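PDB 5B04: translation initiation factor eIF2B subunit epsilon from Schizosaccharomyces pombe, which forms part of the eIF2B complex, which catalyses exchange of GDP for GTP on the gamma subunit of the translation initiation factor eIF2. Local coordinates for residues I[157-162]-I[263-268]; I[173-178]-I[218-223]; I[330-335]-I[347-352]. One frame throughout, in Å; residues are numbered along the deposited sequence.

Contact 1 of 3, residues I[157-162]-I[263-268]; sequences MVVREA and CHVAKE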
# COMPACT_ATOMS: atom_id res chain seq x y z
N MET I 157 -1.76 55.84 15.96
CA MET I 157 -1.12 55.86 14.64
C MET I 157 -0.90 54.45 14.10
O MET I 157 -0.09 53.69 14.64
CB MET I 157 0.20 56.62 14.70
CG MET I 157 0.06 58.09 15.05
SD MET I 157 1.64 58.96 15.05
CE MET I 157 2.44 58.23 16.47
N VAL I 158 -1.60 54.11 13.03
CA VAL I 158 -1.43 52.82 12.38
C VAL I 158 -0.21 52.83 11.47
O VAL I 158 -0.11 53.64 10.55
CB VAL I 158 -2.67 52.44 11.54
CG1 VAL I 158 -2.38 51.21 10.68
CG2 VAL I 158 -3.87 52.19 12.45
N VAL I 159 0.73 51.93 11.75
CA VAL I 159 1.95 51.83 10.96
C VAL I 159 2.19 50.40 10.48
O VAL I 159 1.55 49.46 10.96
CB VAL I 159 3.18 52.30 11.76
CG1 VAL I 159 3.09 53.80 12.04
CG2 VAL I 159 3.31 51.51 13.05
N ARG I 160 3.10 50.24 9.53
CA ARG I 160 3.39 48.94 8.95
C ARG I 160 4.84 48.53 9.19
O ARG I 160 5.76 49.29 8.89
CB ARG I 160 3.08 48.93 7.45
CG ARG I 160 3.21 47.57 6.80
CD ARG I 160 2.30 46.55 7.47
NE ARG I 160 2.19 45.31 6.72
CZ ARG I 160 2.98 44.26 6.89
NH1 ARG I 160 3.95 44.29 7.79
NH2 ARG I 160 2.80 43.16 6.16
N GLU I 161 5.03 47.32 9.72
CA GLU I 161 6.36 46.79 9.94
C GLU I 161 7.03 46.48 8.61
O GLU I 161 6.44 45.81 7.76
CB GLU I 161 6.30 45.54 10.82
CG GLU I 161 7.64 45.12 11.41
CD GLU I 161 7.54 43.86 12.23
OE1 GLU I 161 7.09 42.83 11.68
OE2 GLU I 161 7.91 43.89 13.42
N ALA I 162 8.25 46.97 8.43
CA ALA I 162 8.98 46.75 7.18
C ALA I 162 10.49 46.78 7.40
O ALA I 162 10.98 46.57 8.51
CB ALA I 162 8.57 47.79 6.15
N CYS I 263 0.80 54.10 19.04
CA CYS I 263 1.12 53.42 17.79
C CYS I 263 0.53 52.01 17.75
O CYS I 263 0.50 51.31 18.76
CB CYS I 263 2.63 53.33 17.58
SG CYS I 263 3.41 54.86 17.02
N HIS I 264 0.06 51.61 16.57
CA HIS I 264 -0.31 50.22 16.33
C HIS I 264 0.53 49.67 15.19
O HIS I 264 0.37 50.07 14.04
CB HIS I 264 -1.80 50.08 16.01
CG HIS I 264 -2.20 48.68 15.67
ND1 HIS I 264 -2.73 47.81 16.60
CD2 HIS I 264 -2.16 47.99 14.50
CE1 HIS I 264 -2.99 46.65 16.03
NE2 HIS I 264 -2.65 46.74 14.75
N VAL I 265 1.43 48.74 15.52
CA VAL I 265 2.30 48.15 14.51
C VAL I 265 1.65 46.93 13.88
O VAL I 265 1.55 45.87 14.51
CB VAL I 265 3.66 47.76 15.11
CG1 VAL I 265 4.53 47.10 14.05
CG2 VAL I 265 4.35 48.98 15.69
N ALA I 266 1.20 47.08 12.64
CA ALA I 266 0.65 45.96 11.89
C ALA I 266 1.79 45.12 11.33
O ALA I 266 2.67 45.63 10.63
CB ALA I 266 -0.25 46.46 10.76
N LYS I 267 1.76 43.84 11.64
CA LYS I 267 2.78 42.92 11.23
C LYS I 267 2.35 42.06 10.07
O LYS I 267 3.01 41.11 9.73
CB LYS I 267 3.17 42.05 12.40
CG LYS I 267 4.26 42.65 13.26
CD LYS I 267 4.00 42.50 14.74
CE LYS I 267 5.10 43.17 15.53
NZ LYS I 267 6.29 42.29 15.63
N GLU I 268 1.17 42.33 9.54
CA GLU I 268 0.65 41.48 8.51
C GLU I 268 0.02 42.39 7.54
O GLU I 268 0.11 43.57 7.69
CB GLU I 268 -0.23 40.40 9.10
CG GLU I 268 -0.01 40.10 10.55
CD GLU I 268 -1.31 39.89 11.26
OE1 GLU I 268 -2.01 38.92 10.90
OE2 GLU I 268 -1.64 40.70 12.16

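Contact 2 of 3, residues I[173-178]-I[218-223]; sequences ESSVFV and LIDCQI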
# COMPACT_ATOMS: atom_id res chain seq x y z
N GLU I 173 7.16 58.22 4.53
CA GLU I 173 6.95 57.05 5.38
C GLU I 173 8.19 56.74 6.23
O GLU I 173 8.09 56.06 7.25
CB GLU I 173 6.58 55.83 4.53
CG GLU I 173 5.22 55.91 3.86
CD GLU I 173 5.18 56.87 2.69
OE1 GLU I 173 6.26 57.25 2.19
OE2 GLU I 173 4.07 57.26 2.27
N SER I 174 9.34 57.25 5.80
CA SER I 174 10.59 57.03 6.53
C SER I 174 10.65 57.91 7.78
O SER I 174 10.93 59.11 7.69
CB SER I 174 11.79 57.30 5.63
OG SER I 174 13.01 57.04 6.32
N SER I 175 10.40 57.31 8.93
CA SER I 175 10.40 58.04 10.19
C SER I 175 10.91 57.17 11.34
O SER I 175 10.78 55.94 11.30
CB SER I 175 9.00 58.56 10.52
OG SER I 175 8.47 59.31 9.44
N VAL I 176 11.48 57.80 12.35
CA VAL I 176 11.94 57.08 13.54
C VAL I 176 10.90 57.15 14.65
O VAL I 176 10.52 58.23 15.09
CB VAL I 176 13.28 57.63 14.07
CG1 VAL I 176 13.65 56.94 15.37
CG2 VAL I 176 14.37 57.44 13.04
N PHE I 177 10.44 55.98 15.09
CA PHE I 177 9.50 55.90 16.20
C PHE I 177 10.19 55.34 17.44
O PHE I 177 11.00 54.42 17.34
CB PHE I 177 8.30 55.02 15.83
CG PHE I 177 7.36 55.65 14.85
CD1 PHE I 177 7.66 55.69 13.50
CD2 PHE I 177 6.15 56.17 15.27
CE1 PHE I 177 6.79 56.27 12.59
CE2 PHE I 177 5.27 56.75 14.37
CZ PHE I 177 5.59 56.79 13.03
N VAL I 178 9.87 55.90 18.60
CA VAL I 178 10.32 55.35 19.87
C VAL I 178 9.10 54.99 20.70
O VAL I 178 8.39 55.87 21.19
CB VAL I 178 11.22 56.32 20.64
CG1 VAL I 178 11.62 55.72 21.98
CG2 VAL I 178 12.46 56.66 19.82
N LEU I 218 9.76 50.95 10.52
CA LEU I 218 8.32 51.14 10.38
C LEU I 218 7.95 51.99 9.17
O LEU I 218 8.65 52.95 8.82
CB LEU I 218 7.75 51.78 11.65
CG LEU I 218 7.87 50.94 12.92
CD1 LEU I 218 7.19 51.64 14.09
CD2 LEU I 218 7.29 49.56 12.70
N ILE I 219 6.85 51.63 8.52
CA ILE I 219 6.27 52.44 7.47
C ILE I 219 5.15 53.30 8.04
O ILE I 219 4.15 52.79 8.54
CB ILE I 219 5.71 51.58 6.32
CG1 ILE I 219 6.85 51.00 5.49
CG2 ILE I 219 4.79 52.41 5.42
CD1 ILE I 219 6.39 50.26 4.25
N ASP I 220 5.33 54.62 7.99
CA ASP I 220 4.32 55.54 8.49
C ASP I 220 3.21 55.71 7.46
O ASP I 220 3.30 56.54 6.56
CB ASP I 220 4.95 56.90 8.83
CG ASP I 220 3.98 57.83 9.53
OD1 ASP I 220 2.90 57.37 9.96
OD2 ASP I 220 4.30 59.03 9.66
N CYS I 221 2.16 54.90 7.60
CA CYS I 221 1.05 54.90 6.66
C CYS I 221 0.24 56.19 6.75
O CYS I 221 -0.48 56.55 5.82
CB CYS I 221 0.14 53.70 6.90
SG CYS I 221 1.02 52.13 7.12
N GLN I 222 0.36 56.86 7.89
CA GLN I 222 -0.42 58.07 8.19
C GLN I 222 -1.92 57.79 8.11
O GLN I 222 -2.70 58.64 7.70
CB GLN I 222 -0.02 59.22 7.27
CG GLN I 222 1.47 59.49 7.25
CD GLN I 222 1.80 60.97 7.32
OE1 GLN I 222 0.91 61.82 7.20
NE2 GLN I 222 3.07 61.29 7.51
N ILE I 223 -2.29 56.57 8.49
CA ILE I 223 -3.69 56.22 8.73
C ILE I 223 -3.92 56.33 10.23
O ILE I 223 -3.41 55.52 11.00
CB ILE I 223 -4.03 54.81 8.24
CG1 ILE I 223 -3.83 54.70 6.72
CG2 ILE I 223 -5.46 54.45 8.61
CD1 ILE I 223 -4.23 53.36 6.14

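Contact 3 of 3, residues I[330-335]-I[347-352]; sequences RTLIGA and NTIIGR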
# COMPACT_ATOMS: atom_id res chain seq x y z
N ARG I 330 3.88 40.34 -15.02
CA ARG I 330 3.36 41.53 -14.35
C ARG I 330 2.71 42.50 -15.33
O ARG I 330 2.93 43.71 -15.26
CB ARG I 330 4.48 42.23 -13.56
CG ARG I 330 5.11 41.34 -12.50
CD ARG I 330 5.02 41.97 -11.11
NE ARG I 330 6.21 42.75 -10.78
CZ ARG I 330 6.49 43.21 -9.57
NH1 ARG I 330 5.66 42.97 -8.56
NH2 ARG I 330 7.59 43.92 -9.36
N THR I 331 1.89 41.97 -16.23
CA THR I 331 1.21 42.78 -17.23
C THR I 331 -0.31 42.70 -17.07
O THR I 331 -0.88 41.62 -16.97
CB THR I 331 1.60 42.34 -18.66
OG1 THR I 331 2.94 42.76 -18.94
CG2 THR I 331 0.66 42.96 -19.69
N LEU I 332 -0.95 43.86 -17.05
CA LEU I 332 -2.40 43.94 -16.94
C LEU I 332 -2.99 44.55 -18.21
O LEU I 332 -2.54 45.59 -18.68
CB LEU I 332 -2.80 44.77 -15.71
CG LEU I 332 -4.28 44.88 -15.34
CD1 LEU I 332 -4.42 44.99 -13.84
CD2 LEU I 332 -4.93 46.08 -16.01
N ILE I 333 -4.01 43.89 -18.77
CA ILE I 333 -4.64 44.36 -19.99
C ILE I 333 -6.16 44.49 -19.84
O ILE I 333 -6.85 43.52 -19.53
CB ILE I 333 -4.35 43.42 -21.18
CG1 ILE I 333 -2.84 43.22 -21.35
CG2 ILE I 333 -4.97 43.96 -22.46
CD1 ILE I 333 -2.47 42.26 -22.46
N GLY I 334 -6.67 45.70 -20.06
CA GLY I 334 -8.10 45.95 -19.99
C GLY I 334 -8.83 45.37 -21.19
O GLY I 334 -8.21 45.03 -22.19
N ALA I 335 -10.15 45.27 -21.08
CA ALA I 335 -10.96 44.67 -22.13
C ALA I 335 -10.92 45.48 -23.42
O ALA I 335 -10.59 46.67 -23.40
CB ALA I 335 -12.40 44.50 -21.66
N ASN I 347 5.59 44.13 -17.94
CA ASN I 347 5.53 44.90 -16.69
C ASN I 347 4.73 46.20 -16.83
O ASN I 347 4.95 47.15 -16.08
CB ASN I 347 6.95 45.19 -16.19
CG ASN I 347 6.98 45.64 -14.73
OD1 ASN I 347 6.10 45.28 -13.95
ND2 ASN I 347 7.99 46.42 -14.37
N THR I 348 3.80 46.24 -17.78
CA THR I 348 2.98 47.44 -17.97
C THR I 348 1.52 47.20 -17.63
O THR I 348 1.04 46.06 -17.62
CB THR I 348 3.06 47.96 -19.41
OG1 THR I 348 2.09 47.28 -20.22
CG2 THR I 348 4.44 47.76 -19.99
N ILE I 349 0.81 48.28 -17.35
CA ILE I 349 -0.63 48.23 -17.11
C ILE I 349 -1.37 48.95 -18.24
O ILE I 349 -1.03 50.08 -18.59
CB ILE I 349 -1.00 48.87 -15.76
CG1 ILE I 349 -0.38 48.06 -14.61
CG2 ILE I 349 -2.51 48.95 -15.59
CD1 ILE I 349 -0.56 48.70 -13.25
N ILE I 350 -2.36 48.28 -18.81
CA ILE I 350 -3.09 48.82 -19.96
C ILE I 350 -4.58 48.92 -19.68
O ILE I 350 -5.22 47.94 -19.29
CB ILE I 350 -2.87 47.96 -21.21
CG1 ILE I 350 -1.37 47.89 -21.55
CG2 ILE I 350 -3.65 48.52 -22.39
CD1 ILE I 350 -1.05 46.94 -22.67
N GLY I 351 -5.14 50.11 -19.89
CA GLY I 351 -6.55 50.35 -19.64
C GLY I 351 -7.47 49.72 -20.67
O GLY I 351 -7.01 49.01 -21.57
N ARG I 352 -8.76 49.99 -20.54
CA ARG I 352 -9.76 49.46 -21.46
C ARG I 352 -9.64 50.06 -22.86
O ARG I 352 -9.25 51.22 -23.02
CB ARG I 352 -11.17 49.72 -20.92
CG ARG I 352 -11.57 48.90 -19.71
CD ARG I 352 -12.54 47.80 -20.10
NE ARG I 352 -13.16 47.16 -18.94
CZ ARG I 352 -14.34 47.53 -18.44
NH1 ARG I 352 -15.02 48.52 -18.98
NH2 ARG I 352 -14.83 46.89 -17.38

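Contact 1 of 3, residues I[157-162]-I[263-268]
Glu161 and Lys267 meet where two parallel strands end. CB of Glu161 lies 4.0 Å from CG1 of Val265, and CG leads on to a carboxylate set against the lysine chain: OE1 is 3.2 Å from the methylene CG of Lys267, while OE2 takes a salt bridge from NZ of Lys267 (3.2 Å), on its syn side but out of the carboxylate plane. Arg215 of the same chain and Arg230 of the gamma subunit also form salt bridges with OE2, so a carboxylate suits a place where cations gather. Behind it runs the parallel pairing of strands 153-161 and 260-266, in the mixed sheet of the nucleotidyltransferase-like, GT-A-type domain. Nearly straight backbone bonds secure it, such as Val159 N to His264 O (3.0 Å). On one face beta-branched Val159 and Val265 meet, CG2 to CG2 (3.8 Å), with Met157 and Cys263 farther along; on the other, Arg160 bends at chi2 (58°), bringing CD to 3.3 Å from Ala266 O. Its guanidinium has the backbone of Glu268 over one face, and NH2 donates a hydrogen bond to Asn269 O. A leucine for Arg160 would probably leave Asn269 O without this donor and the Glu268 backbone without its flat cover.

Contact 2 of 3, residues I[173-178]-I[218-223]
Glu173 and Asp220 are joined through the backbone: Asp220 N donates to Glu173 O (3.2 Å), in the carbonyl plane and on a lone pair. The bond lies where the chain leading into strand 175-179 passes strand 212-226, the two short strand segments being steeply crossed within the nucleotidyltransferase-like domain. Glu173 has CG turned away from its own carbonyl carbon (chi1 -68°), which lays CG across CG2 of Ile219 at 3.9 Å; the bend at chi2 then turns the carboxylate off to a salt bridge with Arg275. CB and CG of the glutamate thus touch the CG2 methyl of the isoleucine, while the charged end is met by the arginine. Asp220 instead places CG opposite its backbone N (chi1 -172°), sending the carboxylate toward Phe177. There CG of Asp220 stands at the edge of the ring, 4.0 Å from CZ of Phe177, with the carboxylate and ring planes almost perpendicular (83°). At its other end Phe177 crosses Leu218, whose CD1 comes to 4.0 Å from CB of Phe177; a flat aromatic suits this place because one side chain can offer carbon to a leucine and C-H edge to an acid. Gln222 N adds a weak bond to OD1 of Asp220 (3.3 Å), in the pattern of an Asx turn. Arg244 forms a salt bridge with the same OD1. The ring's positively polarised C-H edge faces a buried carboxylate, an orientation likely to be mildly favourable, while the salt bridge to Arg244 is likely to offset much of its charge.

Contact 3 of 3, residues I[330-335]-I[347-352]
Leu332 and Ile349 sit one above the other on successive coils of the left-handed parallel beta-helix, the hexapeptide-repeat fold that gives the LbH domain its name. CD2 of Leu332 rests on CG2 of Ile349 at 3.8 Å, the two side chains crossing at a slant; the leucine gets there by setting CG opposite its backbone N (chi1 -175°). On the opposite face Ile333 lies over Ile350, CG1 of the former 4.3 Å from CD1 of the latter, and Ile350 in turn touches Leu367 of the next coil. Isoleucine suits three of these four positions, its beta branch fitting extended backbone and presenting a broad apolar flank. The stacking is set by the parallel backbone bonds: Leu332 N to Thr348 O (3.0 Å), Ile350 N to Leu332 O (2.7 Å) and Gly334 N to Ile350 O (2.8 Å). Gly334 belongs at the turn beyond because a CB there would probably collide with the backbone between Gly351 and Arg352. At the other end of the pair, OG1 of Thr331 accepts a weak bond from Asn347 N. Farther out, helix 277-288 covers Ile349 through Ser284 and Leu288, and Pro297 and Phe306 pack on Leu332. Arg352 passes its CD 3.7 Å from CB of Ala335 and reaches Glu316, whose OE1 receives both NE of Arg352 and the backbone N of Ala335.

How the contacts relate
Contacts 1 and 2 belong to one sheet: their centres are 8 Å apart, strands 153-161 and 212-226 are neighbours, and Phe177 of contact 2 packs against Cys263 of contact 1. Along the chain, contact 2 is nested within the loop that contact 1 closes. Contact 3 stands alone in the beta-helix, about 31 Å from contact 1 between centres. All three are largely buried, though contact 1 runs out to an exposed Glu268; contacts 1 and 2 both meet other subunits, contact 3 none. Charge follows place: contact 1 gathers it at an interface, contact 2 buries two acids, each met by an arginine outside its segments, and contact 3 is mainly apolar stacking with a salt bridge at its end.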